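Local structure of vinylacetyl-CoA Delta-isomerase (Nitrosopumilus maritimus SCM1, 6VJR) at residues A[232-246]-A[422-435]. The protein probably acts as an FAD- and [4Fe-4S]-dependent 4-hydroxybutyryl-CoA dehydratase that also isomerises vinylacetyl-CoA. Residues are numbered along the deposited sequence; the frame is centred on the assembly and turned at random.
With NA (sodium ion), chain K; NA (sodium ion), chain L.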
loop_
_atom_site.group_PDB
_atom_site.type_symbol
_atom_site.label_atom_id
_atom_site.label_comp_id
_atom_site.label_asym_id
_atom_site.label_seq_id
_atom_site.Cartn_x
_atom_site.Cartn_y
_atom_site.Cartn_z
ATOM N N SER A 232 8.380 -19.320 -17.825
ATOM C CA SER A 232 7.349 -20.034 -17.087
ATOM C C SER A 232 6.327 -20.650 -18.055
ATOM O O SER A 232 5.782 -19.942 -18.867
ATOM C CB SER A 232 6.680 -19.159 -16.076
ATOM O OG SER A 232 5.710 -19.942 -15.395
ATOM N N CYS A 233 6.116 -21.972 -18.001
ATOM C CA CYS A 233 5.128 -22.650 -18.838
ATOM C C CYS A 233 5.504 -22.663 -20.322
ATOM O O CYS A 233 4.636 -22.958 -21.171
ATOM C CB CYS A 233 3.698 -22.098 -18.656
ATOM S SG CYS A 233 3.081 -22.269 -16.981
ATOM N N ASP A 234 6.790 -22.439 -20.640
ATOM C CA ASP A 234 7.244 -22.340 -22.029
ATOM C C ASP A 234 6.769 -23.543 -22.863
ATOM O O ASP A 234 6.255 -23.384 -23.972
ATOM C CB ASP A 234 8.753 -22.173 -22.099
ATOM C CG ASP A 234 9.638 -23.067 -21.224
ATOM O OD1 ASP A 234 9.136 -24.085 -20.654
ATOM O OD2 ASP A 234 10.824 -22.704 -21.039
ATOM N N THR A 235 6.957 -24.744 -22.330
ATOM C CA THR A 235 6.775 -25.951 -23.107
ATOM C C THR A 235 5.315 -26.293 -23.361
ATOM O O THR A 235 5.053 -27.171 -24.188
ATOM C CB THR A 235 7.554 -27.127 -22.546
ATOM O OG1 THR A 235 7.053 -27.335 -21.237
ATOM C CG2 THR A 235 9.058 -26.894 -22.612
ATOM N N ARG A 236 4.358 -25.564 -22.754
ATOM C CA ARG A 236 2.981 -25.806 -23.123
ATOM C C ARG A 236 2.774 -25.534 -24.608
ATOM O O ARG A 236 1.874 -26.119 -25.246
ATOM C CB ARG A 236 2.018 -24.955 -22.306
ATOM C CG ARG A 236 2.010 -25.408 -20.853
ATOM C CD ARG A 236 0.933 -24.755 -20.079
ATOM N NE ARG A 236 0.958 -25.042 -18.644
ATOM C CZ ARG A 236 0.066 -24.625 -17.775
ATOM N NH1 ARG A 236 -0.978 -23.966 -18.182
ATOM N NH2 ARG A 236 0.198 -24.872 -16.459
ATOM N N SER A 237 3.542 -24.581 -25.126
ATOM C CA SER A 237 3.485 -24.227 -26.532
ATOM C C SER A 237 3.760 -25.435 -27.427
ATOM O O SER A 237 3.257 -25.479 -28.539
ATOM C CB SER A 237 4.467 -23.119 -26.850
ATOM O OG SER A 237 5.809 -23.556 -26.660
ATOM N N MET A 238 4.619 -26.345 -26.965
ATOM C CA MET A 238 5.075 -27.494 -27.719
ATOM C C MET A 238 4.146 -28.697 -27.566
ATOM O O MET A 238 4.360 -29.703 -28.236
ATOM C CB MET A 238 6.496 -27.866 -27.281
ATOM C CG MET A 238 7.456 -26.731 -27.576
ATOM S SD MET A 238 9.051 -26.805 -26.746
ATOM C CE MET A 238 9.733 -28.326 -27.416
ATOM N N GLU A 239 3.180 -28.613 -26.649
ATOM C CA GLU A 239 2.189 -29.658 -26.459
ATOM C C GLU A 239 1.066 -29.449 -27.468
ATOM O O GLU A 239 0.741 -28.320 -27.806
ATOM C CB GLU A 239 1.523 -29.612 -25.080
ATOM C CG GLU A 239 2.456 -29.627 -23.870
ATOM C CD GLU A 239 1.750 -29.186 -22.575
ATOM O OE1 GLU A 239 2.479 -29.114 -21.531
ATOM O OE2 GLU A 239 0.477 -28.913 -22.602
ATOM N N GLU A 240 0.484 -30.548 -27.930
ATOM C CA GLU A 240 -0.706 -30.479 -28.750
ATOM C C GLU A 240 -1.811 -29.890 -27.887
ATOM O O GLU A 240 -1.878 -30.092 -26.661
ATOM C CB GLU A 240 -1.145 -31.843 -29.288
ATOM C CG GLU A 240 -0.076 -32.476 -30.162
ATOM C CD GLU A 240 -0.272 -32.263 -31.653
ATOM O OE1 GLU A 240 -0.422 -31.089 -32.060
ATOM O OE2 GLU A 240 -0.295 -33.279 -32.397
ATOM N N GLY A 241 -2.632 -29.108 -28.546
ATOM C CA GLY A 241 -3.737 -28.420 -27.920
ATOM C C GLY A 241 -3.323 -26.992 -27.595
ATOM O O GLY A 241 -2.172 -26.732 -27.239
ATOM N N ASP A 242 -4.287 -26.075 -27.665
ATOM C CA ASP A 242 -4.008 -24.667 -27.483
ATOM C C ASP A 242 -4.636 -24.075 -26.217
ATOM O O ASP A 242 -4.300 -22.957 -25.861
ATOM C CB ASP A 242 -4.469 -23.902 -28.713
ATOM C CG ASP A 242 -3.633 -24.137 -29.968
ATOM O OD1 ASP A 242 -2.471 -24.652 -29.852
ATOM O OD2 ASP A 242 -4.139 -23.788 -31.057
ATOM N N ILE A 243 -5.545 -24.774 -25.538
ATOM C CA ILE A 243 -6.213 -24.192 -24.389
ATOM C C ILE A 243 -5.236 -23.909 -23.247
ATOM O O ILE A 243 -5.268 -22.819 -22.701
ATOM C CB ILE A 243 -7.408 -25.043 -23.961
ATOM C CG1 ILE A 243 -8.500 -25.077 -25.029
ATOM C CG2 ILE A 243 -7.935 -24.592 -22.609
ATOM C CD1 ILE A 243 -9.693 -25.936 -24.660
ATOM N N ASP A 244 -4.357 -24.860 -22.917
ATOM C CA ASP A 244 -3.526 -24.709 -21.728
ATOM C C ASP A 244 -2.488 -23.597 -21.886
ATOM O O ASP A 244 -1.985 -23.073 -20.908
ATOM C CB ASP A 244 -2.930 -26.040 -21.301
ATOM C CG ASP A 244 -3.956 -27.078 -20.884
ATOM O OD1 ASP A 244 -5.103 -26.659 -20.645
ATOM O OD2 ASP A 244 -3.605 -28.291 -20.824
ATOM N N ASP A 245 -2.200 -23.174 -23.119
ATOM C CA ASP A 245 -1.321 -22.052 -23.375
ATOM C C ASP A 245 -1.877 -20.697 -22.888
ATOM O O ASP A 245 -1.101 -19.733 -22.683
ATOM C CB ASP A 245 -1.059 -21.847 -24.872
ATOM C CG ASP A 245 -0.569 -23.028 -25.713
ATOM O OD1 ASP A 245 -0.825 -24.187 -25.362
ATOM O OD2 ASP A 245 0.097 -22.801 -26.739
ATOM N N GLY A 246 -3.214 -20.575 -22.813
ATOM C CA GLY A 246 -3.897 -19.359 -22.385
ATOM C C GLY A 246 -4.029 -18.355 -23.512
ATOM O O GLY A 246 -5.139 -18.024 -23.933
ATOM N N MET A 422 -12.873 -22.605 -19.106
ATOM C CA MET A 422 -11.503 -23.095 -19.092
ATOM C C MET A 422 -10.551 -22.152 -19.824
ATOM O O MET A 422 -9.462 -21.857 -19.330
ATOM C CB MET A 422 -11.386 -24.512 -19.649
ATOM C CG MET A 422 -12.157 -25.490 -18.840
ATOM S SD MET A 422 -12.062 -27.204 -19.390
ATOM C CE MET A 422 -10.329 -27.197 -19.862
ATOM N N ARG A 423 -10.927 -21.715 -21.018
ATOM C CA ARG A 423 -10.041 -20.872 -21.795
ATOM C C ARG A 423 -9.722 -19.563 -21.060
ATOM O O ARG A 423 -8.587 -19.098 -21.072
ATOM C CB ARG A 423 -10.672 -20.561 -23.162
ATOM C CG ARG A 423 -10.564 -21.707 -24.145
ATOM C CD ARG A 423 -11.388 -21.446 -25.400
ATOM N NE ARG A 423 -11.232 -22.455 -26.434
ATOM C CZ ARG A 423 -10.150 -22.627 -27.167
ATOM N NH1 ARG A 423 -9.193 -21.722 -27.189
ATOM N NH2 ARG A 423 -10.093 -23.663 -27.984
ATOM N N ILE A 424 -10.740 -18.944 -20.446
ATOM C CA ILE A 424 -10.502 -17.653 -19.816
ATOM C C ILE A 424 -9.629 -17.848 -18.560
ATOM O O ILE A 424 -8.741 -17.049 -18.288
ATOM C CB ILE A 424 -11.780 -16.841 -19.552
ATOM C CG1 ILE A 424 -11.421 -15.356 -19.471
ATOM C CG2 ILE A 424 -12.538 -17.331 -18.325
ATOM C CD1 ILE A 424 -11.134 -14.739 -20.828
ATOM N N LEU A 425 -9.839 -18.925 -17.804
ATOM C CA LEU A 425 -8.976 -19.232 -16.672
ATOM C C LEU A 425 -7.517 -19.422 -17.092
ATOM O O LEU A 425 -6.603 -18.894 -16.443
ATOM C CB LEU A 425 -9.500 -20.441 -15.898
ATOM C CG LEU A 425 -10.814 -20.239 -15.131
ATOM C CD1 LEU A 425 -11.450 -21.551 -14.807
ATOM C CD2 LEU A 425 -10.536 -19.472 -13.857
ATOM N N ARG A 426 -7.308 -20.150 -18.190
ATOM C CA ARG A 426 -5.949 -20.336 -18.729
ATOM C C ARG A 426 -5.324 -18.996 -19.132
ATOM O O ARG A 426 -4.133 -18.801 -18.975
ATOM C CB ARG A 426 -5.922 -21.341 -19.885
ATOM C CG ARG A 426 -6.143 -22.767 -19.378
ATOM C CD ARG A 426 -4.997 -23.232 -18.507
ATOM N NE ARG A 426 -5.078 -24.676 -18.333
ATOM C CZ ARG A 426 -4.827 -25.317 -17.164
ATOM N NH1 ARG A 426 -4.184 -24.681 -16.214
ATOM N NH2 ARG A 426 -5.148 -26.596 -17.037
ATOM N N LEU A 427 -6.115 -18.077 -19.717
ATOM C CA LEU A 427 -5.603 -16.762 -20.052
ATOM C C LEU A 427 -5.076 -16.042 -18.803
ATOM O O LEU A 427 -3.961 -15.469 -18.812
ATOM C CB LEU A 427 -6.572 -15.935 -20.878
ATOM C CG LEU A 427 -6.048 -14.567 -21.304
ATOM C CD1 LEU A 427 -4.830 -14.657 -22.203
ATOM C CD2 LEU A 427 -7.157 -13.786 -21.966
ATOM N N ILE A 428 -5.874 -16.067 -17.730
ATOM C CA ILE A 428 -5.461 -15.439 -16.468
ATOM C C ILE A 428 -4.192 -16.097 -15.929
ATOM O O ILE A 428 -3.257 -15.397 -15.540
ATOM C CB ILE A 428 -6.608 -15.419 -15.445
ATOM C CG1 ILE A 428 -7.772 -14.594 -15.968
ATOM C CG2 ILE A 428 -6.105 -14.849 -14.125
ATOM C CD1 ILE A 428 -9.048 -14.694 -15.142
ATOM N N GLU A 429 -4.136 -17.430 -15.931
ATOM C CA GLU A 429 -2.931 -18.137 -15.506
ATOM C C GLU A 429 -1.711 -17.709 -16.331
ATOM O O GLU A 429 -0.638 -17.429 -15.816
ATOM C CB GLU A 429 -3.171 -19.644 -15.591
ATOM C CG GLU A 429 -2.033 -20.486 -15.034
ATOM C CD GLU A 429 -1.991 -21.962 -15.486
ATOM O OE1 GLU A 429 -2.630 -22.294 -16.523
ATOM O OE2 GLU A 429 -1.333 -22.804 -14.817
ATOM N N ASN A 430 -1.899 -17.627 -17.645
ATOM C CA ASN A 430 -0.828 -17.279 -18.558
ATOM C C ASN A 430 -0.244 -15.899 -18.276
ATOM O O ASN A 430 0.954 -15.700 -18.408
ATOM C CB ASN A 430 -1.369 -17.345 -19.986
ATOM C CG ASN A 430 -0.490 -16.750 -21.059
ATOM O OD1 ASN A 430 0.534 -17.319 -21.463
ATOM N ND2 ASN A 430 -0.857 -15.569 -21.492
ATOM N N MET A 431 -1.097 -14.952 -17.928
ATOM C CA MET A 431 -0.663 -13.578 -17.701
ATOM C C MET A 431 -0.157 -13.325 -16.277
ATOM O O MET A 431 0.521 -12.313 -16.065
ATOM C CB MET A 431 -1.787 -12.608 -18.038
ATOM C CG MET A 431 -2.129 -12.650 -19.511
ATOM S SD MET A 431 -3.336 -11.421 -20.014
ATOM C CE MET A 431 -2.253 -9.978 -20.011
ATOM N N THR A 432 -0.487 -14.187 -15.306
ATOM C CA THR A 432 -0.109 -13.949 -13.901
ATOM C C THR A 432 0.950 -14.913 -13.374
ATOM O O THR A 432 1.672 -14.552 -12.451
ATOM C CB THR A 432 -1.387 -13.960 -13.062
ATOM O OG1 THR A 432 -1.987 -15.248 -13.035
ATOM C CG2 THR A 432 -2.374 -12.899 -13.520
ATOM N N LEU A 433 1.046 -16.118 -13.944
ATOM C CA LEU A 433 2.037 -17.118 -13.583
ATOM C C LEU A 433 2.862 -17.620 -14.771
ATOM O O LEU A 433 4.016 -18.016 -14.599
ATOM C CB LEU A 433 1.387 -18.304 -12.879
ATOM C CG LEU A 433 0.723 -17.998 -11.543
ATOM C CD1 LEU A 433 -0.046 -19.193 -11.014
ATOM C CD2 LEU A 433 1.760 -17.546 -10.598
ATOM N N GLY A 434 2.276 -17.668 -15.954
ATOM C CA GLY A 434 2.835 -18.368 -17.087
ATOM C C GLY A 434 3.646 -17.490 -18.014
ATOM O O GLY A 434 4.306 -16.529 -17.589
ATOM N N ARG A 435 3.559 -17.833 -19.317
ATOM C CA ARG A 435 4.565 -17.336 -20.236
ATOM C C ARG A 435 4.476 -15.819 -20.367
ATOM O O ARG A 435 5.499 -15.147 -20.555
ATOM C CB ARG A 435 4.356 -17.933 -21.635
ATOM C CG ARG A 435 4.916 -19.310 -21.893
ATOM C CD ARG A 435 4.971 -19.621 -23.368
ATOM N NE ARG A 435 6.266 -19.168 -23.891
ATOM C CZ ARG A 435 6.723 -19.377 -25.100
ATOM N NH1 ARG A 435 7.958 -18.979 -25.405
ATOM N NH2 ARG A 435 5.954 -19.993 -25.973
HETATM NA NA NA K . -0.165 -26.269 -26.365
HETATM NA NA NA L . 1.648 -24.815 -30.191
HETATM O O HOH W 1 -1.110 -27.783 -24.569
HETATM O O HOH W 2 0.129 -24.941 -28.277
HETATM O O HOH W 3 -0.310 -23.665 -31.497
HETATM O O HOH W 4 -1.881 -20.758 -19.191
HETATM O O HOH W 5 -7.148 -20.377 -23.432
HETATM O O HOH W 6 2.750 -22.578 -30.441
HETATM O O HOH W 7 2.060 -25.213 -32.142
#
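A four-residue salt-bridge network of Arg236, Glu429, Arg426 and Asp244 joins the sodium-binding loop 232-246 to the helical segment 422-435. Arg236 grips Glu429 end-on, NH1 lying 2.9 Å from OE1 and NH2 bonding OE2. Both nitrogens come from above the carboxylate plane, the two planes being 59° apart. Arg426 NH1 reaches the same OE1 from the opposite face, and the carboxylate charge probably offsets the closeness of the two arginines. Bent at chi2 (-66°), Arg426 also brings NE 3.0 Å from Asp244 OD1. A leucine in place of Arg426 would probably leave Asp244 OD1 without this mate and take from Glu429 OE1 the second of its two arginine partners. Asp244 OD2 turns to Glu394 N and to Arg230 of the second subunit. The loop links two strands of the N-terminal region, while the helix belongs to the acyl-CoA dehydrogenase-like C-terminal region. Gly246, closing a type I turn with positive phi, lies where a CB would clash with Arg426 O and Asn430 CB. Ile243's branched aliphatic chain covers one flat guanidinium face of Arg423, CG1 3.6 Å from CZ; Glu419 pairs that arginine. Ser232's short hydroxyl donates to Leu433 O, just past the helix.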